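Local structure of DUF3218 domain-containing protein (Pseudomonas aeruginosa, 2IGS) at residues Val150-Asn155 with Leu209-Phe214. The protein is of unknown function, though its mainly helical chain belongs to a family grouped with the lysozyme-like proteins. Residues are numbered along the deposited sequence; the frame is centred on the assembly and turned at random.
Sequences VSYGVN and LLLAYF
With chi1 at 176°, Tyr213 sends its ring out from the helix, CG trans to the backbone N, and the ring packs one face against Val154. The CA of Val154 stands over the ring centre, 3.9 Å from the centroid and 13° off the normal, a CH-pi contact for which a broad, flat aromatic is well suited. Val154 divides its own branches: CG1, trans to N (chi1 -170°), lies over the same face, 3.7 Å from Tyr213 CD1, while CG2 rests 3.8 Å from Leu210 CA. A beta-branched residue thus straddles the surface of helix 203-216 between Leu210 and Tyr213, three residues apart.

Strands 148-150 and 154-155 form a tight antiparallel beta-hairpin whose connection is Ser151-Gly153, with Tyr152 at the centre of an inverse gamma turn. Gly153 follows with a positive phi that glycine tolerates easily; having no side chain, it also lets Phe214 CZ lie close to the turn. Tyr152 O lies near the plane of the Phe214 ring, 3.3 Å from the C-H at CE2 on its edge, and Gly153 O comes obliquely within 3.2 Å of Tyr213 CE2. Leu210 forks against the turn, its CD1 3.7 Å from Tyr152 CB and its CD2 at the edge of the tyrosine ring, whose OH reaches Val127 O by a hydrogen bond. Beyond Val154, Leu209 CD2 meets Val150 CG1 at 3.7 Å, aliphatic against aliphatic. At the other end, Asn155 lays its CB beside Tyr213 OH and turns its amide away, ND2 hydrogen-bonding Ser139 OG of the second subunit.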
loop_
_atom_site.group_PDB
_atom_site.type_symbol
_atom_site.label_atom_id
_atom_site.label_comp_id
_atom_site.label_asym_id
_atom_site.label_seq_id
_atom_site.Cartn_x
_atom_site.Cartn_y
_atom_site.Cartn_z
ATOM N N VAL F 150 2.918 -1.367 36.648
ATOM C CA VAL F 150 1.991 -1.389 37.760
ATOM C C VAL F 150 0.553 -1.469 37.261
ATOM O O VAL F 150 0.184 -0.812 36.275
ATOM C CB VAL F 150 2.256 -0.121 38.661
ATOM C CG1 VAL F 150 1.156 0.119 39.660
ATOM C CG2 VAL F 150 3.591 -0.245 39.348
ATOM N N SER F 151 -0.262 -2.287 37.917
ATOM C CA SER F 151 -1.678 -2.407 37.569
ATOM C C SER F 151 -1.875 -2.798 36.098
ATOM O O SER F 151 -1.066 -3.514 35.508
ATOM C CB SER F 151 -2.420 -1.088 37.873
ATOM O OG SER F 151 -3.823 -1.247 37.791
ATOM N N TYR F 152 -2.964 -2.328 35.507
ATOM C CA TYR F 152 -3.352 -2.767 34.171
ATOM C C TYR F 152 -2.705 -1.928 33.066
ATOM O O TYR F 152 -3.384 -1.287 32.252
ATOM C CB TYR F 152 -4.874 -2.795 34.058
ATOM C CG TYR F 152 -5.547 -3.785 35.009
ATOM C CD1 TYR F 152 -5.058 -5.089 35.156
ATOM C CD2 TYR F 152 -6.703 -3.434 35.720
ATOM C CE1 TYR F 152 -5.673 -5.988 35.984
ATOM C CE2 TYR F 152 -7.327 -4.345 36.550
ATOM C CZ TYR F 152 -6.800 -5.614 36.687
ATOM O OH TYR F 152 -7.430 -6.535 37.503
ATOM N N GLY F 153 -1.379 -1.936 33.040
ATOM C CA GLY F 153 -0.643 -1.145 32.054
ATOM C C GLY F 153 -0.031 0.186 32.454
ATOM O O GLY F 153 0.464 0.913 31.568
ATOM N N VAL F 154 -0.021 0.523 33.755
ATOM C CA VAL F 154 0.724 1.732 34.209
ATOM C C VAL F 154 2.248 1.515 34.182
ATOM O O VAL F 154 2.862 1.056 35.142
ATOM C CB VAL F 154 0.253 2.307 35.590
ATOM C CG1 VAL F 154 0.893 3.696 35.855
ATOM C CG2 VAL F 154 -1.235 2.407 35.639
ATOM N N ASN F 155 2.848 1.900 33.071
ATOM C CA ASN F 155 4.259 1.701 32.827
ATOM C C ASN F 155 5.071 2.873 33.356
ATOM O O ASN F 155 5.250 3.901 32.680
ATOM C CB ASN F 155 4.492 1.509 31.324
ATOM C CG ASN F 155 5.832 0.828 31.019
ATOM O OD1 ASN F 155 6.845 1.070 31.689
ATOM N ND2 ASN F 155 5.837 -0.025 30.008
ATOM N N LEU F 209 -4.909 5.428 40.045
ATOM C CA LEU F 209 -3.663 5.587 39.318
ATOM C C LEU F 209 -3.871 5.206 37.864
ATOM O O LEU F 209 -3.421 5.947 36.961
ATOM C CB LEU F 209 -2.556 4.708 39.942
ATOM C CG LEU F 209 -1.173 4.604 39.270
ATOM C CD1 LEU F 209 -0.436 5.955 39.360
ATOM C CD2 LEU F 209 -0.295 3.476 39.878
ATOM N N LEU F 210 -4.556 4.071 37.646
ATOM C CA LEU F 210 -4.807 3.535 36.308
ATOM C C LEU F 210 -5.498 4.556 35.399
ATOM O O LEU F 210 -5.091 4.761 34.261
ATOM C CB LEU F 210 -5.652 2.248 36.376
ATOM C CG LEU F 210 -5.993 1.569 35.041
ATOM C CD1 LEU F 210 -4.761 0.857 34.453
ATOM C CD2 LEU F 210 -7.145 0.583 35.189
ATOM N N LEU F 211 -6.552 5.163 35.918
ATOM C CA LEU F 211 -7.326 6.148 35.180
ATOM C C LEU F 211 -6.553 7.452 34.979
ATOM O O LEU F 211 -6.663 8.063 33.936
ATOM C CB LEU F 211 -8.649 6.420 35.916
ATOM C CG LEU F 211 -9.616 5.234 35.982
ATOM C CD1 LEU F 211 -10.858 5.577 36.786
ATOM C CD2 LEU F 211 -9.965 4.726 34.582
ATOM N N ALA F 212 -5.769 7.867 35.970
ATOM C CA ALA F 212 -4.956 9.079 35.825
ATOM C C ALA F 212 -3.956 8.985 34.669
ATOM O O ALA F 212 -3.846 9.895 33.843
ATOM C CB ALA F 212 -4.212 9.386 37.142
ATOM N N TYR F 213 -3.203 7.892 34.671
ATOM C CA TYR F 213 -2.237 7.529 33.643
ATOM C C TYR F 213 -2.907 7.457 32.278
ATOM O O TYR F 213 -2.537 8.183 31.359
ATOM C CB TYR F 213 -1.640 6.179 34.020
ATOM C CG TYR F 213 -0.674 5.592 33.014
ATOM C CD1 TYR F 213 0.657 5.994 32.985
ATOM C CD2 TYR F 213 -1.075 4.574 32.140
ATOM C CE1 TYR F 213 1.559 5.456 32.069
ATOM C CE2 TYR F 213 -0.170 4.015 31.213
ATOM C CZ TYR F 213 1.140 4.465 31.185
ATOM O OH TYR F 213 2.052 3.940 30.290
ATOM N N PHE F 214 -3.921 6.605 32.154
ATOM C CA PHE F 214 -4.555 6.378 30.856
ATOM C C PHE F 214 -5.352 7.553 30.328
ATOM O O PHE F 214 -5.691 7.594 29.153
ATOM C CB PHE F 214 -5.392 5.084 30.851
ATOM C CG PHE F 214 -4.591 3.867 30.492
ATOM C CD1 PHE F 214 -4.147 3.675 29.183
ATOM C CD2 PHE F 214 -4.237 2.948 31.458
ATOM C CE1 PHE F 214 -3.382 2.564 28.850
ATOM C CE2 PHE F 214 -3.482 1.837 31.137
ATOM C CZ PHE F 214 -3.063 1.636 29.828
#